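Local coordinates for protein poly-beta-hydroxybuterate polymerase (PDB 5T6O) that probably acts as an acyltransferase that polymerises hydroxybutyryl units into polyhydroxybutyrate, the chain here being the catalytic domain of the class I synthase, at residues A15-F18 against Q24-Q27; A180-L185 against W236-L241. The protein carries 1 engineered substitution. One frame throughout, in Å; residues are numbered along the deposited sequence.

Contact 1. Residues A15-F18 against Q24-Q27; sequences AVVF and QLLQ
A beta hairpin made by strands 14-19 and 23-28 brings Ala15 against Gln27 and Val16 against Leu26, and a beta bulge interrupts the pairing further along. Ala15 and Gln27 bond reciprocally, with Ala15 N to Gln27 O and Gln27 N to Ala15 O both 2.9 Å. At the bulge two residues, Val17 and Phe18, face the single Leu25: Val17 N donates to Leu25 O at 2.9 Å, nearly straight, while Leu25 N reaches Phe18 O at 2.8 Å from 30° off the carbonyl plane. The near-zero psi of Val17 (-4°) makes this kink, and buried Phe18 N finds no partner in the model. Val16 CG2 presses tightly on Leu26 CD2 (3.5 Å) and also sits over the flat amide of Gln24, 3.8 Å from Gln24 CD. Glu19 and Glu378 accept from Gln24 NE2, and Tyr384 N donates to Gln24 OE1, which fixes that amide's rotation. Beside the bulge, Val17 CG2 lies 3.9 Å from Leu25 CD2. Helix 89-108 covers this side, with Val103 touching Phe18 and Leu25 and Ile107 touching Val17; strand 72-77 pairs with 23-28, and strand 378-379 flanks 14-19.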
ATOM      1  N   ALA A  15     -38.350  12.121  23.516  1.00 26.61           N
ATOM      2  CA  ALA A  15     -39.090  11.120  24.274  1.00 24.38           C
ATOM      3  C   ALA A  15     -38.981   9.768  23.585  1.00 28.45           C
ATOM      4  O   ALA A  15     -38.918   9.686  22.355  1.00 25.17           O
ATOM      5  CB  ALA A  15     -40.571  11.492  24.422  1.00 24.91           C
ATOM      6  N   VAL A  16     -38.941   8.705  24.389  1.00 24.59           N
ATOM      7  CA  VAL A  16     -39.214   7.370  23.862  1.00 28.66           C
ATOM      8  C   VAL A  16     -40.695   7.290  23.518  1.00 29.57           C
ATOM      9  O   VAL A  16     -41.553   7.575  24.365  1.00 29.74           O
ATOM     10  CB  VAL A  16     -38.842   6.285  24.890  1.00 27.10           C
ATOM     11  CG1 VAL A  16     -39.267   4.885  24.399  1.00 24.67           C
ATOM     12  CG2 VAL A  16     -37.350   6.316  25.252  1.00 24.70           C
ATOM     13  N   VAL A  17     -41.008   6.901  22.279  1.00 23.82           N
ATOM     14  CA  VAL A  17     -42.395   6.754  21.838  1.00 28.58           C
ATOM     15  C   VAL A  17     -42.767   5.305  21.547  1.00 29.92           C
ATOM     16  O   VAL A  17     -43.941   5.021  21.261  1.00 28.58           O
ATOM     17  CB  VAL A  17     -42.712   7.653  20.620  1.00 30.86           C
ATOM     18  CG1 VAL A  17     -42.633   9.136  21.001  1.00 28.97           C
ATOM     19  CG2 VAL A  17     -41.777   7.369  19.427  1.00 25.41           C
ATOM     20  N   PHE A  18     -41.818   4.379  21.628  1.00 26.63           N
ATOM     21  CA  PHE A  18     -42.085   2.975  21.352  1.00 29.26           C
ATOM     22  C   PHE A  18     -40.916   2.172  21.898  1.00 28.23           C
ATOM     23  O   PHE A  18     -39.773   2.637  21.875  1.00 28.79           O
ATOM     24  CB  PHE A  18     -42.249   2.705  19.845  1.00 24.72           C
ATOM     25  CG  PHE A  18     -42.332   1.235  19.507  1.00 25.59           C
ATOM     26  CD1 PHE A  18     -43.523   0.553  19.659  1.00 24.66           C
ATOM     27  CD2 PHE A  18     -41.209   0.532  19.062  1.00 28.39           C
ATOM     28  CE1 PHE A  18     -43.604  -0.808  19.373  1.00 34.10           C
ATOM     29  CE2 PHE A  18     -41.288  -0.845  18.773  1.00 24.62           C
ATOM     30  CZ  PHE A  18     -42.485  -1.502  18.926  1.00 26.09           C
ATOM     31  N   GLN A  24     -35.592   0.968  21.554  1.00 23.59           N
ATOM     32  CA  GLN A  24     -36.513   2.060  21.835  1.00 26.46           C
ATOM     33  C   GLN A  24     -36.488   3.044  20.673  1.00 25.65           C
ATOM     34  O   GLN A  24     -35.418   3.375  20.152  1.00 24.35           O
ATOM     35  CB  GLN A  24     -36.128   2.798  23.117  1.00 23.83           C
ATOM     36  CG  GLN A  24     -36.343   1.987  24.379  1.00 27.01           C
ATOM     37  CD  GLN A  24     -35.986   2.755  25.621  1.00 24.53           C
ATOM     38  OE1 GLN A  24     -34.889   3.325  25.726  1.00 25.44           O
ATOM     39  NE2 GLN A  24     -36.928   2.804  26.573  1.00 26.18           N
ATOM     40  N   LEU A  25     -37.661   3.517  20.263  1.00 22.39           N
ATOM     41  CA  LEU A  25     -37.732   4.557  19.246  1.00 23.36           C
ATOM     42  C   LEU A  25     -37.766   5.913  19.941  1.00 23.38           C
ATOM     43  O   LEU A  25     -38.679   6.180  20.726  1.00 24.82           O
ATOM     44  CB  LEU A  25     -38.961   4.400  18.355  1.00 24.47           C
ATOM     45  CG  LEU A  25     -38.932   5.338  17.135  1.00 24.28           C
ATOM     46  CD1 LEU A  25     -37.808   4.957  16.186  1.00 28.13           C
ATOM     47  CD2 LEU A  25     -40.282   5.310  16.417  1.00 25.24           C
ATOM     48  N   LEU A  26     -36.758   6.747  19.686  1.00 22.29           N
ATOM     49  CA  LEU A  26     -36.776   8.118  20.188  1.00 23.13           C
ATOM     50  C   LEU A  26     -37.368   9.051  19.143  1.00 27.70           C
ATOM     51  O   LEU A  26     -37.184   8.857  17.941  1.00 24.74           O
ATOM     52  CB  LEU A  26     -35.370   8.607  20.538  1.00 24.26           C
ATOM     53  CG  LEU A  26     -34.492   7.712  21.425  1.00 28.26           C
ATOM     54  CD1 LEU A  26     -33.212   8.450  21.849  1.00 25.83           C
ATOM     55  CD2 LEU A  26     -35.243   7.226  22.625  1.00 39.88           C
ATOM     56  N   GLN A  27     -38.079  10.075  19.615  1.00 23.64           N
ATOM     57  CA  GLN A  27     -38.539  11.180  18.779  1.00 24.68           C
ATOM     58  C   GLN A  27     -38.108  12.464  19.464  1.00 23.35           C
ATOM     59  O   GLN A  27     -38.362  12.638  20.657  1.00 27.99           O
ATOM     60  CB  GLN A  27     -40.065  11.192  18.587  1.00 25.63           C
ATOM     61  CG  GLN A  27     -40.546  12.361  17.714  1.00 26.73           C
ATOM     62  CD  GLN A  27     -42.058  12.395  17.534  1.00 31.92           C
ATOM     63  OE1 GLN A  27     -42.617  13.352  16.973  1.00 33.14           O
ATOM     64  NE2 GLN A  27     -42.733  11.361  18.019  1.00 23.35           N
TER

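Contact 2. Residues A180-L185 against W236-L241; sequences APCALL and WYCWYL. With SO4 (sulfate ion), chain D.
Cys182 and Cys238 are joined covalently, SG to SG at 2.0 Å, and the close packing of this contact is gathered round that disulfide. Its chi3 of -73° gives a left-handed twist. On the loop, Cys182 SG is turned away from its own carbonyl carbon (chi1 -70°); on the helix, Cys238 SG stands opposite its backbone N (chi1 173°), and the two sulfurs meet between the backbones. Cys182 SG also lies 3.3 Å from Trp239 N, and Leu185 CD1 comes up beside Cys238 CB at 4.0 Å. A short 3-10 turn, with Leu185 N bonded to Cys182 O, presents both Cys182 and Leu185 to the helix. Loop 180-185 and helix 234-246 both belong to the long excursion between sheet strands 140-146 and 272-277, where alpha/beta hydrolases commonly carry their cap insertion. The outward side of the turn is looser: Pro181 and Ala183 are exposed and direct their CB atoms away from the helix. Beside the disulfide, between the turn and Trp239, a sulfate, probably from the crystallisation liquor, takes a hydrogen bond from Cys182 N (2.8 Å to sulfate O3), while sulfate O4 lies near the indole plane at an edge, 3.2 Å from Trp239 CD1. Arg242 and His243 also bind this ion. Tyr206 of the second subunit packs on Leu185 and bonds to Pro181 O, and Val207 of that subunit packs on Cys238.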
ATOM      1  N   ALA A 180     -20.977 -24.287   9.162  1.00 38.80           N
ATOM      2  CA  ALA A 180     -21.695 -24.665  10.371  1.00 32.39           C
ATOM      3  C   ALA A 180     -22.678 -23.552  10.731  1.00 28.83           C
ATOM      4  O   ALA A 180     -22.273 -22.388  10.826  1.00 30.69           O
ATOM      5  CB  ALA A 180     -20.715 -24.913  11.513  1.00 36.63           C
ATOM      6  N   PRO A 181     -23.965 -23.859  10.916  1.00 29.45           N
ATOM      7  CA  PRO A 181     -24.971 -22.794  11.017  1.00 28.01           C
ATOM      8  C   PRO A 181     -24.723 -21.877  12.209  1.00 31.04           C
ATOM      9  O   PRO A 181     -24.335 -22.323  13.296  1.00 29.62           O
ATOM     10  CB  PRO A 181     -26.286 -23.566  11.162  1.00 30.43           C
ATOM     11  CG  PRO A 181     -26.025 -24.874  10.518  1.00 32.68           C
ATOM     12  CD  PRO A 181     -24.582 -25.192  10.824  1.00 32.92           C
ATOM     13  N   CYS A 182     -24.941 -20.576  11.977  1.00 25.70           N
ATOM     14  CA  CYS A 182     -24.816 -19.592  13.047  1.00 25.11           C
ATOM     15  C   CYS A 182     -25.820 -19.852  14.152  1.00 27.39           C
ATOM     16  O   CYS A 182     -25.577 -19.485  15.304  1.00 27.95           O
ATOM     17  CB  CYS A 182     -25.009 -18.177  12.501  1.00 26.24           C
ATOM     18  SG  CYS A 182     -23.659 -17.631  11.451  1.00 30.85           S
ATOM     19  N   ALA A 183     -26.959 -20.464  13.816  1.00 29.02           N
ATOM     20  CA  ALA A 183     -27.998 -20.727  14.808  1.00 31.75           C
ATOM     21  C   ALA A 183     -27.546 -21.691  15.889  1.00 32.87           C
ATOM     22  O   ALA A 183     -28.258 -21.860  16.883  1.00 36.37           O
ATOM     23  CB  ALA A 183     -29.250 -21.284  14.125  1.00 40.14           C
ATOM     24  N   LEU A 184     -26.405 -22.350  15.712  1.00 26.90           N
ATOM     25  CA  LEU A 184     -25.933 -23.291  16.718  1.00 29.08           C
ATOM     26  C   LEU A 184     -25.203 -22.606  17.866  1.00 27.55           C
ATOM     27  O   LEU A 184     -24.930 -23.255  18.883  1.00 30.45           O
ATOM     28  CB  LEU A 184     -25.031 -24.347  16.059  1.00 29.12           C
ATOM     29  CG  LEU A 184     -25.763 -25.296  15.106  1.00 29.40           C
ATOM     30  CD1 LEU A 184     -24.806 -26.336  14.524  1.00 33.63           C
ATOM     31  CD2 LEU A 184     -26.929 -25.982  15.803  1.00 37.37           C
ATOM     32  N   LEU A 185     -24.905 -21.317  17.735  1.00 27.59           N
ATOM     33  CA  LEU A 185     -24.205 -20.557  18.756  1.00 30.63           C
ATOM     34  C   LEU A 185     -25.190 -19.861  19.681  1.00 32.02           C
ATOM     35  O   LEU A 185     -26.268 -19.433  19.266  1.00 25.37           O
ATOM     36  CB  LEU A 185     -23.310 -19.494  18.116  1.00 30.10           C
ATOM     37  CG  LEU A 185     -22.288 -20.026  17.123  1.00 32.65           C
ATOM     38  CD1 LEU A 185     -21.342 -18.908  16.746  1.00 31.32           C
ATOM     39  CD2 LEU A 185     -21.529 -21.196  17.718  1.00 31.87           C
ATOM     40  N   TRP A 236     -26.166 -13.450  15.622  1.00 20.70           N
ATOM     41  CA  TRP A 236     -26.086 -12.187  14.891  1.00 23.10           C
ATOM     42  C   TRP A 236     -24.654 -11.891  14.469  1.00 25.98           C
ATOM     43  O   TRP A 236     -24.376 -11.575  13.306  1.00 27.23           O
ATOM     44  CB  TRP A 236     -26.616 -11.054  15.778  1.00 21.39           C
ATOM     45  CG  TRP A 236     -26.787  -9.736  15.045  1.00 23.31           C
ATOM     46  CD1 TRP A 236     -27.947  -9.236  14.545  1.00 24.47           C
ATOM     47  CD2 TRP A 236     -25.766  -8.775  14.730  1.00 26.96           C
ATOM     48  NE1 TRP A 236     -27.726  -8.021  13.953  1.00 23.81           N
ATOM     49  CE2 TRP A 236     -26.392  -7.717  14.042  1.00 29.06           C
ATOM     50  CE3 TRP A 236     -24.391  -8.702  14.972  1.00 23.36           C
ATOM     51  CZ2 TRP A 236     -25.689  -6.606  13.580  1.00 27.36           C
ATOM     52  CZ3 TRP A 236     -23.691  -7.589  14.516  1.00 25.03           C
ATOM     53  CH2 TRP A 236     -24.341  -6.561  13.821  1.00 26.68           C
ATOM     54  N   TYR A 237     -23.739 -11.941  15.429  1.00 22.88           N
ATOM     55  CA  TYR A 237     -22.326 -11.684  15.172  1.00 23.84           C
ATOM     56  C   TYR A 237     -21.760 -12.699  14.182  1.00 23.45           C
ATOM     57  O   TYR A 237     -20.988 -12.346  13.283  1.00 23.47           O
ATOM     58  CB  TYR A 237     -21.612 -11.705  16.532  1.00 21.29           C
ATOM     59  CG  TYR A 237     -20.108 -11.539  16.611  1.00 25.01           C
ATOM     60  CD1 TYR A 237     -19.372 -10.970  15.589  1.00 26.57           C
ATOM     61  CD2 TYR A 237     -19.428 -11.955  17.755  1.00 29.44           C
ATOM     62  CE1 TYR A 237     -17.992 -10.835  15.695  1.00 28.77           C
ATOM     63  CE2 TYR A 237     -18.059 -11.824  17.871  1.00 31.68           C
ATOM     64  CZ  TYR A 237     -17.342 -11.275  16.835  1.00 29.53           C
ATOM     65  OH  TYR A 237     -15.971 -11.149  16.953  1.00 30.16           O
ATOM     66  N   CYS A 238     -22.158 -13.967  14.316  1.00 21.05           N
ATOM     67  CA  CYS A 238     -21.729 -15.007  13.382  1.00 26.80           C
ATOM     68  C   CYS A 238     -22.162 -14.679  11.958  1.00 27.41           C
ATOM     69  O   CYS A 238     -21.358 -14.736  11.015  1.00 25.21           O
ATOM     70  CB  CYS A 238     -22.308 -16.351  13.839  1.00 27.38           C
ATOM     71  SG  CYS A 238     -22.053 -17.750  12.719  1.00 29.50           S
ATOM     72  N   TRP A 239     -23.438 -14.332  11.783  1.00 22.60           N
ATOM     73  CA  TRP A 239     -23.969 -14.055  10.447  1.00 26.91           C
ATOM     74  C   TRP A 239     -23.283 -12.847   9.833  1.00 26.04           C
ATOM     75  O   TRP A 239     -22.873 -12.874   8.669  1.00 26.16           O
ATOM     76  CB  TRP A 239     -25.483 -13.825  10.527  1.00 27.80           C
ATOM     77  CG  TRP A 239     -26.183 -13.743   9.204  1.00 26.77           C
ATOM     78  CD1 TRP A 239     -26.929 -14.723   8.608  1.00 35.29           C
ATOM     79  CD2 TRP A 239     -26.211 -12.620   8.309  1.00 26.69           C
ATOM     80  NE1 TRP A 239     -27.415 -14.278   7.398  1.00 35.15           N
ATOM     81  CE2 TRP A 239     -26.986 -12.995   7.192  1.00 35.21           C
ATOM     82  CE3 TRP A 239     -25.653 -11.339   8.342  1.00 26.41           C
ATOM     83  CZ2 TRP A 239     -27.216 -12.135   6.118  1.00 35.40           C
ATOM     84  CZ3 TRP A 239     -25.882 -10.489   7.273  1.00 30.48           C
ATOM     85  CH2 TRP A 239     -26.657 -10.895   6.177  1.00 29.18           C
ATOM     86  N   TYR A 240     -23.163 -11.767  10.607  1.00 22.84           N
ATOM     87  CA  TYR A 240     -22.515 -10.556  10.110  1.00 24.78           C
ATOM     88  C   TYR A 240     -21.080 -10.832   9.671  1.00 27.64           C
ATOM     89  O   TYR A 240     -20.684 -10.489   8.551  1.00 27.79           O
ATOM     90  CB  TYR A 240     -22.573  -9.491  11.204  1.00 24.73           C
ATOM     91  CG  TYR A 240     -22.022  -8.144  10.807  1.00 24.67           C
ATOM     92  CD1 TYR A 240     -22.460  -7.499   9.653  1.00 29.01           C
ATOM     93  CD2 TYR A 240     -21.087  -7.506  11.605  1.00 26.36           C
ATOM     94  CE1 TYR A 240     -21.955  -6.258   9.299  1.00 27.51           C
ATOM     95  CE2 TYR A 240     -20.573  -6.264  11.254  1.00 26.99           C
ATOM     96  CZ  TYR A 240     -21.013  -5.648  10.105  1.00 29.87           C
ATOM     97  OH  TYR A 240     -20.498  -4.411   9.763  1.00 29.05           O
ATOM     98  N   LEU A 241     -20.290 -11.489  10.525  1.00 23.82           N
ATOM     99  CA  LEU A 241     -18.907 -11.802  10.164  1.00 23.07           C
ATOM    100  C   LEU A 241     -18.846 -12.696   8.929  1.00 25.63           C
ATOM    101  O   LEU A 241     -18.047 -12.460   8.019  1.00 25.45           O
ATOM    102  CB  LEU A 241     -18.212 -12.483  11.345  1.00 25.77           C
ATOM    103  CG  LEU A 241     -16.741 -12.235  11.644  1.00 48.71           C
ATOM    104  CD1 LEU A 241     -16.473 -10.743  11.762  1.00 47.59           C
ATOM    105  CD2 LEU A 241     -16.363 -12.957  12.941  1.00 45.74           C
TER
HETATM  106  S   SO4 D 603     -26.070 -18.937   8.554  1.00 50.63           S
HETATM  107  O1  SO4 D 603     -27.060 -19.045   7.486  1.00 59.22           O
HETATM  108  O2  SO4 D 603     -24.744 -18.798   7.942  1.00 40.44           O
HETATM  109  O3  SO4 D 603     -26.104 -20.114   9.423  1.00 45.39           O
HETATM  110  O4  SO4 D 603     -26.386 -17.789   9.404  1.00 57.10           O

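Contacts 1 and 2 follow one another along the chain and do not touch: their centres are 30 Å apart and their nearest atoms about 14 Å. Contact 1 is a local pairing toward one end of the central sheet, within the N-terminal family region, whereas contact 2 ties together parts separated by 50 residues in the alpha/beta hydrolase region. Helix 89-108 reaches both neighbourhoods, its Val103 under contact 1 and its Trp89 stacked on Trp239 of contact 2. Each has a sulfate close by, one about 3 Å from the Phe18 side chain. The second subunit meets contact 2 alone; no other chain of the assembly touches contact 1.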